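GSG7 salivary protein (Anopheles stephensi, PDB 6XMB) blocks activation of the host kallikrein-kinin system by preventing reciprocal activation of factor XII and prekallikrein, and weakly inhibits the alternative complement pathway. Local coordinates at residues T23-Y28 against T75-F80; N38-P43 against K108-T113. All blocks are in the same frame, centred on the assembly; numbering follows the deposited sequence.

Interaction 1 (T23-Y28 against T75-F80)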
loop_
_atom_site.group_PDB
_atom_site.type_symbol
_atom_site.label_atom_id
_atom_site.label_comp_id
_atom_site.label_asym_id
_atom_site.label_seq_id
_atom_site.Cartn_x
_atom_site.Cartn_y
_atom_site.Cartn_z
ATOM N N THR A 23 -9.527 -0.644 1.044
ATOM C CA THR A 23 -9.766 -1.660 0.022
ATOM C C THR A 23 -9.093 -1.273 -1.287
ATOM O O THR A 23 -8.412 -2.084 -1.905
ATOM C CB THR A 23 -11.266 -1.875 -0.207
ATOM O OG1 THR A 23 -11.800 -2.676 0.836
ATOM C CG2 THR A 23 -11.485 -2.627 -1.547
ATOM N N LYS A 24 -9.288 -0.028 -1.724
ATOM C CA LYS A 24 -8.655 0.450 -2.943
ATOM C C LYS A 24 -7.129 0.320 -2.876
ATOM O O LYS A 24 -6.478 -0.034 -3.871
ATOM C CB LYS A 24 -9.065 1.903 -3.186
ATOM C CG LYS A 24 -10.209 1.995 -4.145
ATOM C CD LYS A 24 -11.266 2.900 -3.639
ATOM C CE LYS A 24 -10.935 4.342 -3.902
ATOM N NZ LYS A 24 -11.822 5.157 -3.021
ATOM N N LYS A 25 -6.544 0.577 -1.712
ATOM C CA LYS A 25 -5.099 0.418 -1.582
ATOM C C LYS A 25 -4.703 -1.049 -1.717
ATOM O O LYS A 25 -3.669 -1.359 -2.316
ATOM C CB LYS A 25 -4.628 1.014 -0.249
ATOM C CG LYS A 25 -4.711 2.545 -0.215
ATOM C CD LYS A 25 -4.534 3.159 1.212
ATOM C CE LYS A 25 -4.602 4.700 1.163
ATOM N NZ LYS A 25 -4.524 5.418 2.509
ATOM N N ALA A 26 -5.534 -1.971 -1.204
ATOM C CA ALA A 26 -5.234 -3.394 -1.340
ATOM C C ALA A 26 -5.386 -3.851 -2.786
ATOM O O ALA A 26 -4.684 -4.777 -3.223
ATOM C CB ALA A 26 -6.137 -4.229 -0.439
ATOM N N PHE A 27 -6.299 -3.217 -3.529
ATOM C CA PHE A 27 -6.414 -3.469 -4.961
ATOM C C PHE A 27 -5.154 -3.015 -5.699
ATOM O O PHE A 27 -4.679 -3.716 -6.598
ATOM C CB PHE A 27 -7.642 -2.752 -5.505
ATOM C CG PHE A 27 -7.911 -3.015 -6.935
ATOM C CD1 PHE A 27 -8.287 -4.276 -7.367
ATOM C CD2 PHE A 27 -7.829 -1.998 -7.865
ATOM C CE1 PHE A 27 -8.554 -4.527 -8.700
ATOM C CE2 PHE A 27 -8.105 -2.255 -9.217
ATOM C CZ PHE A 27 -8.472 -3.515 -9.615
ATOM N N TYR A 28 -4.614 -1.840 -5.332
ATOM C CA TYR A 28 -3.344 -1.376 -5.887
ATOM C C TYR A 28 -2.267 -2.443 -5.719
ATOM O O TYR A 28 -1.550 -2.773 -6.659
ATOM C CB TYR A 28 -2.879 -0.057 -5.220
ATOM C CG TYR A 28 -1.396 0.148 -5.511
ATOM C CD1 TYR A 28 -0.988 0.759 -6.680
ATOM C CD2 TYR A 28 -0.419 -0.393 -4.683
ATOM C CE1 TYR A 28 0.342 0.866 -7.000
ATOM C CE2 TYR A 28 0.894 -0.310 -4.992
ATOM C CZ TYR A 28 1.275 0.336 -6.152
ATOM O OH TYR A 28 2.599 0.425 -6.477
ATOM N N THR A 75 7.142 4.258 -8.096
ATOM C CA THR A 75 6.562 5.211 -9.041
ATOM C C THR A 75 5.099 4.896 -9.340
ATOM O O THR A 75 4.307 5.810 -9.582
ATOM C CB THR A 75 7.371 5.208 -10.336
ATOM O OG1 THR A 75 8.751 5.354 -10.012
ATOM C CG2 THR A 75 6.952 6.346 -11.260
ATOM N N PHE A 76 4.722 3.618 -9.347
ATOM C CA PHE A 76 3.319 3.274 -9.558
ATOM C C PHE A 76 2.478 3.776 -8.384
ATOM O O PHE A 76 1.506 4.511 -8.579
ATOM C CB PHE A 76 3.194 1.752 -9.796
ATOM C CG PHE A 76 1.782 1.260 -10.172
ATOM C CD1 PHE A 76 0.799 2.121 -10.615
ATOM C CD2 PHE A 76 1.471 -0.083 -10.066
ATOM C CE1 PHE A 76 -0.478 1.645 -10.936
ATOM C CE2 PHE A 76 0.214 -0.567 -10.382
ATOM C CZ PHE A 76 -0.770 0.300 -10.818
ATOM N N TYR A 77 2.922 3.517 -7.147
ATOM C CA TYR A 77 2.184 4.010 -5.975
ATOM C C TYR A 77 2.113 5.530 -5.911
ATOM O O TYR A 77 1.124 6.081 -5.403
ATOM C CB TYR A 77 2.794 3.506 -4.667
ATOM C CG TYR A 77 1.807 3.686 -3.524
ATOM C CD1 TYR A 77 0.613 2.959 -3.505
ATOM C CD2 TYR A 77 2.031 4.603 -2.506
ATOM C CE1 TYR A 77 -0.306 3.123 -2.491
ATOM C CE2 TYR A 77 1.119 4.775 -1.484
ATOM C CZ TYR A 77 -0.054 4.029 -1.483
ATOM O OH TYR A 77 -0.989 4.168 -0.489
ATOM N N ALA A 78 3.162 6.226 -6.364
ATOM C CA ALA A 78 3.097 7.681 -6.414
ATOM C C ALA A 78 2.051 8.145 -7.417
ATOM O O ALA A 78 1.281 9.067 -7.139
ATOM C CB ALA A 78 4.474 8.262 -6.750
ATOM N N GLY A 79 1.986 7.504 -8.583
ATOM C CA GLY A 79 0.961 7.868 -9.547
ATOM C C GLY A 79 -0.439 7.572 -9.046
ATOM O O GLY A 79 -1.375 8.334 -9.298
ATOM N N PHE A 80 -0.599 6.461 -8.325
ATOM C CA PHE A 80 -1.907 6.095 -7.791
ATOM C C PHE A 80 -2.347 7.054 -6.694
ATOM O O PHE A 80 -3.549 7.283 -6.515
ATOM C CB PHE A 80 -1.856 4.651 -7.277
ATOM C CG PHE A 80 -3.116 4.180 -6.606
ATOM C CD1 PHE A 80 -4.307 4.081 -7.313
ATOM C CD2 PHE A 80 -3.098 3.788 -5.270
ATOM C CE1 PHE A 80 -5.473 3.623 -6.698
ATOM C CE2 PHE A 80 -4.265 3.332 -4.641
ATOM C CZ PHE A 80 -5.448 3.249 -5.359
#
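Tyr28 and Phe76 both hold CG anti to the backbone N (chi1 163° and -174°), and this sends each ring into the gap between the two helices. There the edge of Tyr28 meets the face of Phe76 at a tilt of 55°, with Tyr28 CE1 3.4 Å from Phe76 CD2. Tyr77 has its own edge over the Tyr28 ring. Its CD1 sits above the centre of that ring, 3.6 Å from Tyr28 CE2, and the planes are steeply inclined. Phe80 lies nearly parallel to Tyr28 but is offset so far that little of one ring lies over the other. Its face instead receives Tyr28 CB in a CH-pi contact, 3.7 Å from Phe80 CE2. The four residues form an aromatic cluster between helix 6-49 and helix 59-80 of this all-helical fold. The short segments run roughly antiparallel, with axes 11.6 Å apart, a spacing filled by the rings. Phe76 also stacks on Tyr102 of helix 92-116. Tyr28 OH comes 3.2 Å from Tyr77 N, but the angle is poor for a hydrogen bond; the hydroxyl bonds to Glu73 of the same chain instead. Lys25 is extended beyond CG and passes Tyr77, its CE 4.0 Å from Tyr77 OH. Its ammonium forms a salt bridge with Glu73 of the second subunit.

Interaction 2 (N38-P43 against K108-T113); sequences NQLRNP and KLAAST
Leu40 reaches Ala110 with one methyl branch. Its CD1 lies 3.6 Å from Ala110 CA and almost as near to the methyl CB. CG of Leu40 is anti to the backbone N (chi1 -177°), and chi2 of 63° turns CD1 onto Ala110. Leu40 leaves its backbone alongside the other helix, and only the end of the chain closes in. The second branch, CD2, meets CD2 of Leu109 at 4.1 Å. Leu109 has nearly the same conformation, and the two leucines cross at a slant. Ala110 CB points toward 38-43. It comes 3.2 Å from Gln39 O, a close approach of a methyl to a backbone carbonyl. Pro43 adds a looser touch with the CG corner of its ring, 4.3 Å from Ala110 CB. The small alanine side chain lets the backbones come close, and the CA atoms of Leu40 and Ala110 are 5.0 Å apart. The two segments belong to helix 6-49 and helix 92-116, and run nearly parallel here, at 28°. Helix 6-49 widens into a pi-type turn at 38-41. It is kinked at Pro43, whose N has no bond to the preceding turn. Both leucines also touch helix 59-80, Leu40 on Val69 and Leu109 on Glu68, so the contact borders all three helices. Thr113 OG1 bonds back to Leu109 O at 2.6 Å, from above the carbonyl plane. Thr113 N reaches the same oxygen from the opposite face, so one carbonyl takes two bonds, with a weak third from Ser112 OG. Thr113 is buried and packs on Cys61 and Met65 of helix 59-80.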
loop_
_atom_site.group_PDB
_atom_site.type_symbol
_atom_site.label_atom_id
_atom_site.label_comp_id
_atom_site.label_asym_id
_atom_site.label_seq_id
_atom_site.Cartn_x
_atom_site.Cartn_y
_atom_site.Cartn_z
ATOM N N ASN A 38 3.149 -11.209 -14.423
ATOM C CA ASN A 38 2.776 -11.368 -15.822
ATOM C C ASN A 38 3.823 -10.801 -16.770
ATOM O O ASN A 38 4.170 -11.449 -17.762
ATOM C CB ASN A 38 1.424 -10.712 -16.077
ATOM C CG ASN A 38 0.283 -11.450 -15.386
ATOM O OD1 ASN A 38 0.378 -12.643 -15.118
ATOM N ND2 ASN A 38 -0.786 -10.737 -15.087
ATOM N N GLN A 39 4.309 -9.583 -16.512
ATOM C CA GLN A 39 5.252 -8.923 -17.414
ATOM C C GLN A 39 6.701 -9.290 -17.151
ATOM O O GLN A 39 7.555 -9.009 -17.995
ATOM C CB GLN A 39 5.128 -7.407 -17.314
ATOM C CG GLN A 39 3.718 -6.907 -17.278
ATOM C CD GLN A 39 3.028 -7.074 -18.598
ATOM O OE1 GLN A 39 3.596 -6.774 -19.649
ATOM N NE2 GLN A 39 1.802 -7.582 -18.564
ATOM N N LEU A 40 7.015 -9.890 -16.011
ATOM C CA LEU A 40 8.417 -10.016 -15.653
ATOM C C LEU A 40 8.771 -11.443 -15.280
ATOM O O LEU A 40 9.638 -12.050 -15.910
ATOM C CB LEU A 40 8.755 -9.062 -14.505
ATOM C CG LEU A 40 10.218 -9.031 -14.074
ATOM C CD1 LEU A 40 11.074 -8.539 -15.212
ATOM C CD2 LEU A 40 10.417 -8.135 -12.860
ATOM N N ARG A 41 8.118 -11.985 -14.253
ATOM C CA ARG A 41 8.460 -13.327 -13.796
ATOM C C ARG A 41 8.246 -14.346 -14.903
ATOM O O ARG A 41 9.154 -15.113 -15.244
ATOM C CB ARG A 41 7.634 -13.685 -12.560
ATOM C CG ARG A 41 7.919 -15.074 -11.991
ATOM C CD ARG A 41 6.798 -15.508 -11.041
ATOM N NE ARG A 41 5.599 -15.898 -11.781
ATOM C CZ ARG A 41 4.402 -16.095 -11.231
ATOM N NH1 ARG A 41 4.233 -15.932 -9.929
ATOM N NH2 ARG A 41 3.369 -16.450 -11.986
ATOM N N ASN A 42 7.062 -14.350 -15.506
ATOM C CA ASN A 42 6.741 -15.417 -16.451
ATOM C C ASN A 42 7.632 -15.405 -17.677
ATOM O O ASN A 42 8.231 -16.455 -17.981
ATOM C CB ASN A 42 5.261 -15.349 -16.833
ATOM C CG ASN A 42 4.358 -15.836 -15.729
ATOM O OD1 ASN A 42 4.732 -16.702 -14.933
ATOM N ND2 ASN A 42 3.151 -15.292 -15.679
ATOM N N PRO A 43 7.805 -14.300 -18.408
ATOM C CA PRO A 43 8.734 -14.344 -19.546
ATOM C C PRO A 43 10.163 -14.687 -19.149
ATOM O O PRO A 43 10.863 -15.340 -19.926
ATOM C CB PRO A 43 8.624 -12.940 -20.149
ATOM C CG PRO A 43 8.052 -12.100 -19.065
ATOM C CD PRO A 43 7.148 -12.983 -18.295
ATOM N N LYS A 108 9.735 -3.590 -20.478
ATOM C CA LYS A 108 11.090 -3.214 -20.856
ATOM C C LYS A 108 12.110 -3.859 -19.925
ATOM O O LYS A 108 13.164 -4.317 -20.374
ATOM C CB LYS A 108 11.231 -1.691 -20.868
ATOM N N LEU A 109 11.809 -3.935 -18.624
ATOM C CA LEU A 109 12.788 -4.511 -17.705
ATOM C C LEU A 109 12.987 -5.995 -17.975
ATOM O O LEU A 109 14.106 -6.510 -17.867
ATOM C CB LEU A 109 12.365 -4.287 -16.253
ATOM C CG LEU A 109 13.189 -5.057 -15.212
ATOM C CD1 LEU A 109 14.661 -4.659 -15.289
ATOM C CD2 LEU A 109 12.650 -4.780 -13.833
ATOM N N ALA A 110 11.909 -6.706 -18.319
ATOM C CA ALA A 110 12.037 -8.127 -18.618
ATOM C C ALA A 110 12.925 -8.367 -19.832
ATOM O O ALA A 110 13.543 -9.431 -19.950
ATOM C CB ALA A 110 10.659 -8.743 -18.843
ATOM N N ALA A 111 12.994 -7.395 -20.740
ATOM C CA ALA A 111 13.809 -7.535 -21.941
ATOM C C ALA A 111 15.285 -7.330 -21.633
ATOM O O ALA A 111 16.129 -8.142 -22.031
ATOM C CB ALA A 111 13.343 -6.545 -23.006
ATOM N N SER A 112 15.615 -6.245 -20.926
ATOM C CA SER A 112 17.008 -5.974 -20.583
ATOM C C SER A 112 17.545 -6.985 -19.580
ATOM O O SER A 112 18.745 -7.280 -19.584
ATOM C CB SER A 112 17.146 -4.558 -20.029
ATOM O OG SER A 112 16.572 -4.444 -18.739
ATOM N N THR A 113 16.681 -7.512 -18.706
ATOM C CA THR A 113 17.094 -8.591 -17.814
ATOM C C THR A 113 17.407 -9.854 -18.601
ATOM O O THR A 113 18.367 -10.568 -18.289
ATOM C CB THR A 113 16.004 -8.872 -16.776
ATOM O OG1 THR A 113 15.642 -7.653 -16.129
ATOM C CG2 THR A 113 16.497 -9.849 -15.740
#

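Both contacts are buried and both use helix 6-49, but they join it to different partners. Interaction 1, its centre about 7 Å from the centre of the chain, pairs it with helix 59-80. Interaction 2, its centre about 14 Å from that same point, pairs it with helix 92-116. Their centres are 21 Å apart and they do not touch. Interaction 1 buries 352 Å², mostly through aromatic rings between widely spaced, roughly antiparallel segments. Interaction 2 buries 172 Å², through aliphatic groups between closer, nearly parallel ones. Neither has a hydrogen bond across its segments. Both border the second subunit: Lys25 by a charged link, Leu40 by apolar packing on Phe15 of that subunit.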